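Local atomic coordinates of single-strand DNA-binding protein (Agrobacterium tumefaciens, PDB entry 3BTP), a protein that binds single-stranded but not double-stranded DNA regardless of nucleotide sequence and mediates nuclear uptake of single-stranded copies of the transferred DNA (T-DNA). Residues A[369-374]-A[425-430]; A[455-460]-A[465-470]; A[396-401]-A[410-415]; A[151-156]-A[304-309]. All coordinates share one frame; numbering follows the deposited sequence.

Interaction 4 comes first along the chain and joins two separate four-stranded antiparallel sheets. The other three belong to the closed eight-stranded barrel further on. Interaction 3 lies within the span between the two segments of interaction 1, and interaction 2 follows both. The centres of interactions 1 and 3 are about 14 Å apart, and helices 409-415 and 417-427 are consecutive. Strand 367-370 pairs with strand 460-462, so interactions 1 and 2 touch: Ser370 N lies 2.7 Å from Pro459 O, a probable hydrogen bond. Interactions 3 and 4 are farthest apart, with centres about 35 Å from each other. Interactions 1 to 3 thus hold helices and a loop on the barrel, while interaction 4 ties the two earlier sheets together.

Interaction 1: A[369-374]-A[425-430]; sequences VSVDYL and DQVGLP
Val371 packs on Val427 and Leu429, and Asp372 on Val427, where a barrel strand turning into a helix meets the Schellman motif that ends helix 417-427. Strand 367-370 finishes at Ser370, which takes the N-cap position of helix 371-377. Val371 is the first helical residue and gives the largest share of this segment's buried surface. Its CG1 is anti to the backbone N (chi1 167°), and this turns the methyl toward the other segment. CG1 reaches Leu429 tip to tip. It lies 3.9 Å from Leu429 CG and 4.0 Å from both Leu429 CD1 and Leu429 CD2, so the branched end of the leucine straddles a single methyl. The same CG1 is 4.0 Å from Val427 CG2. Ala349 of strand 349-352 also touches both valines, and Leu387 of helix 382-388 covers Leu429. The apolar cluster is therefore buried from several directions.

Asp372 takes part through its backbone N and CB, not its carboxylate. Val427 CG2 lies 3.9 Å from Asp372 N and only slightly farther from its CB. The carboxylate has other work, with OD2 in a salt bridge to Arg325. On the opposite segment Gly428 is the C' residue, with a positive phi of 89°. The chain can thus leave the helix and bring Leu429 beside Val371. Tyr373 and Leu374 continue the helix past the contact. Tyr373 OH bonds to Tyr319 OH, and Leu374 N closes the first helical turn on Ser370 O at 3.2 Å.

Interaction 2: A[455-460]-A[465-470]; sequences VADGPN and PDLSPE
Leu467 covers Val455 and the side of Asp457, so the loop after strand 460-462 folds back over the hairpin made by strands 453-456 and 460-462. The second segment starts with a short 3-10 piece at Pro465 and Asp466. Here Asp466 OD2 forms a salt bridge with Arg462. Leu467 comes next and supplies every contact from this side. Its two methyls divide the work, CD1 going to Val455 and CD2 to Asp457. CD1 rests against the valine, 3.7 Å from Val455 CG1 and 3.8 Å from Val455 CB. The methyl thus lies against CG1 and the branch carbon together, with the other arm, Val455 CG2, slightly farther off. The two side chains cross at a slant.

CD2 passes alongside Asp457, 4.0 Å from Asp457 OD2, with the side chains running in opposite directions. The other oxygen, Asp457 OD1, is held by Lys471 in a salt bridge. At the turn of the hairpin, Asp457 N bonds to Asn460 O at 2.9 Å and closes the backbone around Gly458 and Pro459. Ser468 follows Leu467, and its OG bonds to the backbone N of Lys471. Asp457 and Ser468 therefore both engage the residue that follows this segment.

The chemistry implies a small surface contact with two parts. Leu467 shields Val455 by van der Waals contact, while the ion pair between Asp457 and Lys471 ties the loop back to the hairpin.

Interaction 3: A[396-401]-A[410-415]; sequences VQVLAR and SRLEYS
Leu412 and Val398 make most of this contact, in which helix 409-415 packs against barrel strand 396-399. Strands 396-399 and 405-407 are antiparallel neighbours in the barrel and form a beta hairpin. The helix follows almost at once and folds back on the first strand of the hairpin.

Leu412 buries the most surface. With CG anti to the backbone N (chi1 179°), its branch extends to the strand and CD2 lies on the valine. Val398 answers from the strand with CG2, the methyl placed between its own backbone N and carbonyl carbon. Val398 CG2 lies 3.7 Å from Leu412 CD2 and 3.8 Å from Leu412 CB. The valine methyl therefore touches both the root and one tip of the leucine. Met407 and His419 also touch Leu412, and Leu423 of helix 417-427 reaches Val398, so the pair is enclosed by neighbouring elements.

Beyond Val398 the contact thins out. Leu399 turns its side chain away and offers its backbone instead, with Leu399 O 3.9 Å from Leu412 CD2. That carbonyl also accepts a hydrogen bond from His419 NE2, which satisfies it next to an apolar methyl. Ala400 lies at the margin, where the strand has ended. Farther on, Arg401 forms a salt bridge with Asp416, between helices 409-415 and 417-427. On the helix itself, Tyr414 N bonds to Ser410 O at 2.8 Å across the turn that carries Leu412.

Interaction 4: A[151-156]-A[304-309]; sequences LYRDGV and EIKLKS
Arg153 and Glu304 form a two-pronged salt bridge between strands of two different antiparallel sheets. The strands stay well apart, with the CA atoms of Arg153 and Lys306 11.1 Å from each other, so long side chains must span the gap. Arg153 does this with a chain extended from CG to NE, its CG anti to the backbone N (chi1 -168°).

The tight part is the ion pair. Arg153 presents its two terminal nitrogens end-on. NH1 gives a nearly straight bond (171°) to the syn lone pair of Glu304 OE1 at 2.9 Å, close to the guanidinium plane. The second bond, from Arg153 NH2 to Glu304 OE2, is 3.1 Å and more bent. The two flat groups are twisted 36° apart. Lys306 NZ meets Glu304 OE1 from above the carboxylate plane at 2.6 Å, so that oxygen serves two cations.

The loose part is the loop of Asp154, Gly155 and Val156. It bows outward at exposed Gly155 and takes almost no part in the contact. An Asx turn shapes it, with Val156 N bonding to Asp154 OD1 at 2.9 Å. Just beyond, Gly157 O accepts a hydrogen bond from Lys306 NZ.

Further anions stand nearby: Asp115 pairs with Arg153 NH1 and Asp316 with Lys306 NZ. The nearness of Arg153 and Lys306 is thus probably compensated. Between these two segments the join is a charged network; apolar contacts such as Leu151 on Leu264 of strand 263-266 lie beside it.

Interaction 1: A[369-374]-A[425-430]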
# COMPACT_ATOMS: atom_id res chain seq x y z
N VAL A 369 -8.62 9.13 5.39
CA VAL A 369 -7.75 8.02 5.32
C VAL A 369 -8.30 7.09 6.37
O VAL A 369 -8.65 7.50 7.50
CB VAL A 369 -6.23 8.41 5.57
CG1 VAL A 369 -5.37 7.20 5.81
CG2 VAL A 369 -5.65 9.25 4.35
N SER A 370 -8.39 5.83 5.99
CA SER A 370 -8.77 4.77 6.91
C SER A 370 -7.99 4.84 8.23
O SER A 370 -6.77 4.88 8.23
CB SER A 370 -8.48 3.45 6.23
OG SER A 370 -8.72 2.40 7.12
N VAL A 371 -8.69 4.80 9.35
CA VAL A 371 -8.06 4.79 10.66
C VAL A 371 -7.24 3.53 11.00
O VAL A 371 -6.17 3.62 11.57
CB VAL A 371 -9.18 5.06 11.77
CG1 VAL A 371 -8.71 4.76 13.18
CG2 VAL A 371 -9.78 6.55 11.65
N ASP A 372 -7.81 2.36 10.75
CA ASP A 372 -7.14 1.10 10.78
C ASP A 372 -5.78 1.05 10.03
O ASP A 372 -4.75 0.65 10.60
CB ASP A 372 -8.08 0.08 10.16
CG ASP A 372 -7.43 -1.29 10.02
OD1 ASP A 372 -7.20 -1.91 11.07
OD2 ASP A 372 -7.12 -1.71 8.85
N TYR A 373 -5.78 1.42 8.76
CA TYR A 373 -4.54 1.65 8.01
C TYR A 373 -3.51 2.49 8.80
O TYR A 373 -2.36 2.11 9.00
CB TYR A 373 -4.87 2.30 6.62
CG TYR A 373 -3.68 2.46 5.74
CD1 TYR A 373 -3.22 1.39 4.92
CD2 TYR A 373 -2.97 3.62 5.74
CE1 TYR A 373 -2.08 1.53 4.09
CE2 TYR A 373 -1.81 3.77 4.95
CZ TYR A 373 -1.37 2.73 4.15
OH TYR A 373 -0.25 2.98 3.38
N LEU A 374 -3.93 3.67 9.21
CA LEU A 374 -3.08 4.54 9.95
C LEU A 374 -2.53 3.95 11.25
O LEU A 374 -1.31 3.99 11.48
CB LEU A 374 -3.80 5.86 10.17
CG LEU A 374 -3.05 7.12 10.54
CD1 LEU A 374 -2.02 7.60 9.46
CD2 LEU A 374 -4.11 8.21 10.88
N ASP A 425 -13.95 -0.11 19.48
CA ASP A 425 -13.00 -1.14 19.98
C ASP A 425 -12.27 -1.86 18.83
O ASP A 425 -11.05 -2.01 18.89
CB ASP A 425 -13.72 -2.10 21.00
CG ASP A 425 -13.02 -3.55 21.18
OD1 ASP A 425 -11.89 -3.83 20.67
OD2 ASP A 425 -13.66 -4.45 21.86
N GLN A 426 -12.97 -2.23 17.76
CA GLN A 426 -12.35 -2.95 16.66
C GLN A 426 -11.35 -2.06 15.98
O GLN A 426 -10.31 -2.50 15.57
CB GLN A 426 -13.41 -3.39 15.63
CG GLN A 426 -12.95 -4.44 14.59
CD GLN A 426 -14.14 -5.03 13.77
OE1 GLN A 426 -14.98 -4.26 13.21
NE2 GLN A 426 -14.21 -6.39 13.68
N VAL A 427 -11.68 -0.79 15.82
CA VAL A 427 -10.80 0.09 15.07
C VAL A 427 -9.67 0.72 15.93
O VAL A 427 -8.70 1.24 15.38
CB VAL A 427 -11.61 1.14 14.25
CG1 VAL A 427 -11.85 2.45 15.07
CG2 VAL A 427 -10.91 1.38 12.93
N GLY A 428 -9.80 0.68 17.25
CA GLY A 428 -8.78 1.24 18.15
C GLY A 428 -8.93 2.71 18.52
O GLY A 428 -7.97 3.37 18.89
N LEU A 429 -10.15 3.22 18.47
CA LEU A 429 -10.43 4.58 18.87
C LEU A 429 -11.09 4.59 20.25
O LEU A 429 -11.81 3.61 20.61
CB LEU A 429 -11.27 5.33 17.82
CG LEU A 429 -10.55 5.70 16.50
CD1 LEU A 429 -11.53 6.27 15.56
CD2 LEU A 429 -9.39 6.69 16.65
N PRO A 430 -10.81 5.65 21.04
CA PRO A 430 -11.48 5.73 22.37
C PRO A 430 -12.92 6.26 22.25
O PRO A 430 -13.18 7.19 21.50
CB PRO A 430 -10.56 6.66 23.17
CG PRO A 430 -10.04 7.66 22.05
CD PRO A 430 -9.89 6.79 20.79

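Interaction 2: A[455-460]-A[465-470]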
# COMPACT_ATOMS: atom_id res chain seq x y z
N VAL A 455 -15.14 9.40 -2.96
CA VAL A 455 -14.99 8.16 -3.65
C VAL A 455 -13.96 7.26 -2.97
O VAL A 455 -12.85 7.70 -2.79
CB VAL A 455 -14.59 8.39 -5.20
CG1 VAL A 455 -14.46 7.03 -5.91
CG2 VAL A 455 -15.65 9.30 -5.93
N ALA A 456 -14.30 6.00 -2.69
CA ALA A 456 -13.42 5.05 -2.07
C ALA A 456 -12.39 4.49 -3.06
O ALA A 456 -12.70 4.12 -4.15
CB ALA A 456 -14.23 3.91 -1.40
N ASP A 457 -11.13 4.46 -2.67
CA ASP A 457 -10.06 4.14 -3.60
C ASP A 457 -8.91 3.70 -2.74
O ASP A 457 -8.13 4.54 -2.30
CB ASP A 457 -9.69 5.42 -4.33
CG ASP A 457 -8.50 5.25 -5.28
OD1 ASP A 457 -8.37 4.16 -5.97
OD2 ASP A 457 -7.71 6.24 -5.34
N GLY A 458 -8.82 2.41 -2.47
CA GLY A 458 -7.96 1.90 -1.44
C GLY A 458 -8.48 2.22 -0.03
O GLY A 458 -9.70 2.31 0.21
N PRO A 459 -7.56 2.34 0.94
CA PRO A 459 -7.88 2.73 2.30
C PRO A 459 -8.02 4.24 2.50
O PRO A 459 -7.70 4.76 3.57
CB PRO A 459 -6.78 2.08 3.13
CG PRO A 459 -5.66 1.93 2.24
CD PRO A 459 -6.14 2.00 0.79
N ASN A 460 -8.53 4.93 1.47
CA ASN A 460 -8.87 6.31 1.61
C ASN A 460 -10.04 6.69 0.64
O ASN A 460 -10.29 6.01 -0.36
CB ASN A 460 -7.62 7.20 1.55
CG ASN A 460 -7.03 7.40 0.12
OD1 ASN A 460 -7.42 6.77 -0.87
ND2 ASN A 460 -6.12 8.34 0.04
N PRO A 465 -12.56 15.37 -8.33
CA PRO A 465 -11.43 15.98 -9.09
C PRO A 465 -10.01 15.54 -8.73
O PRO A 465 -9.09 15.93 -9.42
CB PRO A 465 -11.57 17.48 -8.81
CG PRO A 465 -12.54 17.60 -7.67
CD PRO A 465 -13.43 16.39 -7.70
N ASP A 466 -9.84 14.75 -7.66
CA ASP A 466 -8.55 14.20 -7.30
C ASP A 466 -8.28 12.86 -7.95
O ASP A 466 -7.17 12.32 -7.86
CB ASP A 466 -8.44 14.06 -5.79
CG ASP A 466 -7.82 15.27 -5.15
OD1 ASP A 466 -7.10 15.98 -5.89
OD2 ASP A 466 -8.02 15.50 -3.92
N LEU A 467 -9.29 12.27 -8.59
CA LEU A 467 -9.05 10.96 -9.20
C LEU A 467 -8.61 11.17 -10.65
O LEU A 467 -9.10 12.07 -11.34
CB LEU A 467 -10.29 10.07 -9.17
CG LEU A 467 -11.01 9.77 -7.85
CD1 LEU A 467 -12.35 9.08 -8.22
CD2 LEU A 467 -10.17 8.89 -7.01
N SER A 468 -7.67 10.33 -11.09
CA SER A 468 -7.17 10.39 -12.46
C SER A 468 -8.26 9.98 -13.42
O SER A 468 -9.16 9.18 -13.05
CB SER A 468 -6.03 9.41 -12.62
OG SER A 468 -6.53 8.10 -12.77
N PRO A 469 -8.21 10.50 -14.67
CA PRO A 469 -9.23 10.09 -15.67
C PRO A 469 -9.48 8.57 -15.82
O PRO A 469 -10.62 8.17 -16.02
CB PRO A 469 -8.76 10.77 -16.97
CG PRO A 469 -8.02 12.01 -16.48
CD PRO A 469 -7.29 11.53 -15.21
N GLU A 470 -8.44 7.74 -15.67
CA GLU A 470 -8.64 6.28 -15.77
C GLU A 470 -9.34 5.64 -14.55
O GLU A 470 -10.11 4.68 -14.72
CB GLU A 470 -7.31 5.57 -16.09
CG GLU A 470 -7.09 4.23 -15.34
CD GLU A 470 -6.23 3.21 -16.12
OE1 GLU A 470 -5.10 3.57 -16.59
OE2 GLU A 470 -6.69 2.04 -16.25

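Interaction 3: A[396-401]-A[410-415]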
# COMPACT_ATOMS: atom_id res chain seq x y z
N VAL A 396 -13.16 12.87 12.13
CA VAL A 396 -13.40 11.43 12.10
C VAL A 396 -14.84 11.16 11.68
O VAL A 396 -15.74 11.88 12.13
CB VAL A 396 -13.10 10.79 13.49
CG1 VAL A 396 -13.61 9.36 13.58
CG2 VAL A 396 -11.57 10.86 13.79
N GLN A 397 -15.00 10.13 10.82
CA GLN A 397 -16.28 9.60 10.25
C GLN A 397 -16.26 8.15 10.58
O GLN A 397 -15.22 7.56 10.50
CB GLN A 397 -16.29 9.60 8.71
CG GLN A 397 -16.67 10.93 8.14
CD GLN A 397 -16.83 10.92 6.60
OE1 GLN A 397 -15.96 10.46 5.83
NE2 GLN A 397 -17.95 11.37 6.18
N VAL A 398 -17.41 7.58 10.95
CA VAL A 398 -17.52 6.17 11.31
C VAL A 398 -18.68 5.57 10.50
O VAL A 398 -19.69 6.24 10.22
CB VAL A 398 -17.69 5.98 12.88
CG1 VAL A 398 -16.35 6.34 13.62
CG2 VAL A 398 -18.80 6.88 13.37
N LEU A 399 -18.48 4.31 10.08
CA LEU A 399 -19.46 3.58 9.28
C LEU A 399 -20.71 3.04 10.10
O LEU A 399 -20.52 2.40 11.10
CB LEU A 399 -18.79 2.42 8.58
CG LEU A 399 -19.52 1.90 7.36
CD1 LEU A 399 -19.71 2.99 6.25
CD2 LEU A 399 -18.77 0.59 6.88
N ALA A 400 -21.94 3.36 9.66
CA ALA A 400 -23.18 2.77 10.17
C ALA A 400 -23.15 1.25 10.13
O ALA A 400 -22.44 0.65 9.33
CB ALA A 400 -24.37 3.26 9.35
N ARG A 401 -24.01 0.64 10.92
CA ARG A 401 -24.13 -0.83 10.96
C ARG A 401 -24.48 -1.43 9.61
O ARG A 401 -23.98 -2.51 9.26
CB ARG A 401 -25.21 -1.20 11.95
CG ARG A 401 -25.34 -2.70 12.29
CD ARG A 401 -26.69 -2.91 13.00
NE ARG A 401 -26.60 -2.41 14.36
CZ ARG A 401 -26.41 -3.16 15.44
NH1 ARG A 401 -26.28 -4.46 15.37
NH2 ARG A 401 -26.29 -2.57 16.62
N SER A 410 -20.20 10.95 17.54
CA SER A 410 -21.37 11.27 18.43
C SER A 410 -22.70 10.87 17.85
O SER A 410 -23.47 10.18 18.50
CB SER A 410 -21.35 12.72 18.97
OG SER A 410 -21.58 13.68 17.93
N ARG A 411 -22.94 11.21 16.60
CA ARG A 411 -24.17 10.71 15.89
C ARG A 411 -24.35 9.21 15.93
O ARG A 411 -25.47 8.73 16.11
CB ARG A 411 -24.20 11.22 14.46
CG ARG A 411 -25.49 10.85 13.69
CD ARG A 411 -26.78 11.27 14.43
NE ARG A 411 -26.86 12.73 14.55
CZ ARG A 411 -27.85 13.38 15.19
NH1 ARG A 411 -28.90 12.69 15.78
NH2 ARG A 411 -27.79 14.72 15.27
N LEU A 412 -23.25 8.45 15.80
CA LEU A 412 -23.35 6.99 15.79
C LEU A 412 -23.52 6.50 17.21
O LEU A 412 -24.31 5.60 17.48
CB LEU A 412 -22.09 6.32 15.13
CG LEU A 412 -22.17 4.77 15.15
CD1 LEU A 412 -23.36 4.26 14.36
CD2 LEU A 412 -20.89 4.07 14.65
N GLU A 413 -22.72 7.04 18.12
CA GLU A 413 -22.95 6.74 19.52
C GLU A 413 -24.44 6.91 19.93
O GLU A 413 -25.03 6.02 20.57
CB GLU A 413 -22.09 7.63 20.41
CG GLU A 413 -21.77 6.90 21.68
CD GLU A 413 -21.67 7.81 22.87
OE1 GLU A 413 -21.44 9.05 22.75
OE2 GLU A 413 -21.82 7.27 23.97
N TYR A 414 -25.00 8.07 19.54
CA TYR A 414 -26.38 8.38 19.79
C TYR A 414 -27.29 7.40 19.08
O TYR A 414 -28.12 6.78 19.71
CB TYR A 414 -26.71 9.79 19.35
CG TYR A 414 -28.11 10.20 19.69
CD1 TYR A 414 -28.46 10.50 21.02
CD2 TYR A 414 -29.10 10.29 18.70
CE1 TYR A 414 -29.77 10.87 21.35
CE2 TYR A 414 -30.44 10.65 19.02
CZ TYR A 414 -30.74 10.94 20.34
OH TYR A 414 -32.03 11.30 20.69
N SER A 415 -27.16 7.27 17.77
CA SER A 415 -28.19 6.58 17.02
C SER A 415 -28.11 5.03 17.12
O SER A 415 -29.12 4.36 16.85
CB SER A 415 -28.25 7.06 15.54
OG SER A 415 -27.17 6.50 14.73

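Interaction 4: A[151-156]-A[304-309]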
# COMPACT_ATOMS: atom_id res chain seq x y z
N LEU A 151 17.46 -7.49 -0.43
CA LEU A 151 16.09 -7.07 -0.12
C LEU A 151 16.13 -6.15 1.10
O LEU A 151 16.70 -6.54 2.08
CB LEU A 151 15.19 -8.31 0.09
CG LEU A 151 14.81 -9.17 -1.14
CD1 LEU A 151 13.87 -10.34 -0.81
CD2 LEU A 151 14.11 -8.35 -2.29
N TYR A 152 15.63 -4.89 0.98
CA TYR A 152 15.64 -3.90 2.10
C TYR A 152 14.23 -3.81 2.75
O TYR A 152 13.25 -3.62 2.03
CB TYR A 152 16.04 -2.54 1.57
CG TYR A 152 17.33 -2.55 0.83
CD1 TYR A 152 18.53 -2.40 1.53
CD2 TYR A 152 17.39 -2.76 -0.55
CE1 TYR A 152 19.74 -2.45 0.88
CE2 TYR A 152 18.59 -2.81 -1.23
CZ TYR A 152 19.76 -2.63 -0.50
OH TYR A 152 20.96 -2.62 -1.13
N ARG A 153 14.15 -3.94 4.06
CA ARG A 153 12.88 -3.89 4.79
C ARG A 153 12.44 -2.41 4.83
O ARG A 153 13.27 -1.54 5.10
CB ARG A 153 13.08 -4.40 6.20
CG ARG A 153 11.76 -4.66 6.97
CD ARG A 153 12.01 -4.87 8.51
NE ARG A 153 10.73 -5.09 9.21
CZ ARG A 153 10.03 -6.23 9.24
NH1 ARG A 153 10.50 -7.34 8.65
NH2 ARG A 153 8.87 -6.29 9.90
N ASP A 154 11.18 -2.10 4.51
CA ASP A 154 10.68 -0.72 4.64
C ASP A 154 10.00 -0.57 6.00
O ASP A 154 10.12 -1.47 6.83
CB ASP A 154 9.79 -0.29 3.45
CG ASP A 154 8.35 -0.89 3.48
OD1 ASP A 154 7.97 -1.61 4.43
OD2 ASP A 154 7.60 -0.66 2.46
N GLY A 155 9.24 0.52 6.20
CA GLY A 155 8.66 0.78 7.51
C GLY A 155 7.55 -0.15 7.98
O GLY A 155 7.30 -0.22 9.17
N VAL A 156 6.92 -0.87 7.07
CA VAL A 156 5.89 -1.87 7.38
C VAL A 156 6.35 -3.34 7.16
O VAL A 156 5.55 -4.27 7.31
CB VAL A 156 4.53 -1.57 6.62
CG1 VAL A 156 3.98 -0.18 7.03
CG2 VAL A 156 4.73 -1.53 5.12
N GLU A 304 6.54 -14.06 9.48
CA GLU A 304 6.09 -13.09 8.46
C GLU A 304 5.94 -13.76 7.11
O GLU A 304 6.72 -14.57 6.74
CB GLU A 304 7.08 -11.95 8.38
CG GLU A 304 6.84 -10.93 9.46
CD GLU A 304 7.93 -9.84 9.55
OE1 GLU A 304 8.74 -9.61 8.58
OE2 GLU A 304 7.93 -9.18 10.62
N ILE A 305 4.93 -13.39 6.35
CA ILE A 305 4.78 -13.91 5.01
C ILE A 305 4.74 -12.74 4.06
O ILE A 305 3.92 -11.87 4.23
CB ILE A 305 3.43 -14.73 4.80
CG1 ILE A 305 3.30 -15.89 5.83
CG2 ILE A 305 3.36 -15.28 3.35
CD1 ILE A 305 1.91 -16.44 5.91
N LYS A 306 5.61 -12.77 3.05
CA LYS A 306 5.65 -11.83 1.94
C LYS A 306 5.21 -12.48 0.66
O LYS A 306 5.60 -13.61 0.31
CB LYS A 306 7.08 -11.32 1.67
CG LYS A 306 7.84 -11.15 2.92
CD LYS A 306 7.19 -10.16 3.94
CE LYS A 306 8.06 -10.15 5.24
NZ LYS A 306 7.67 -9.10 6.24
N LEU A 307 4.45 -11.68 -0.07
CA LEU A 307 3.87 -12.07 -1.35
C LEU A 307 4.41 -11.07 -2.41
O LEU A 307 4.30 -9.85 -2.27
CB LEU A 307 2.37 -12.03 -1.19
CG LEU A 307 1.55 -13.20 -0.66
CD1 LEU A 307 2.29 -14.41 -0.20
CD2 LEU A 307 0.62 -12.74 0.38
N LYS A 308 5.04 -11.63 -3.42
CA LYS A 308 5.67 -10.87 -4.47
C LYS A 308 4.74 -10.11 -5.41
O LYS A 308 3.71 -10.63 -5.87
CB LYS A 308 6.50 -11.79 -5.33
CG LYS A 308 7.42 -10.97 -6.10
CD LYS A 308 8.49 -11.76 -6.78
CE LYS A 308 8.30 -11.64 -8.26
NZ LYS A 308 9.72 -11.47 -8.78
N SER A 309 5.15 -8.91 -5.71
CA SER A 309 4.48 -8.08 -6.65
C SER A 309 5.12 -8.31 -8.04
O SER A 309 6.27 -8.80 -8.14
CB SER A 309 4.61 -6.62 -6.12
OG SER A 309 4.33 -5.69 -7.11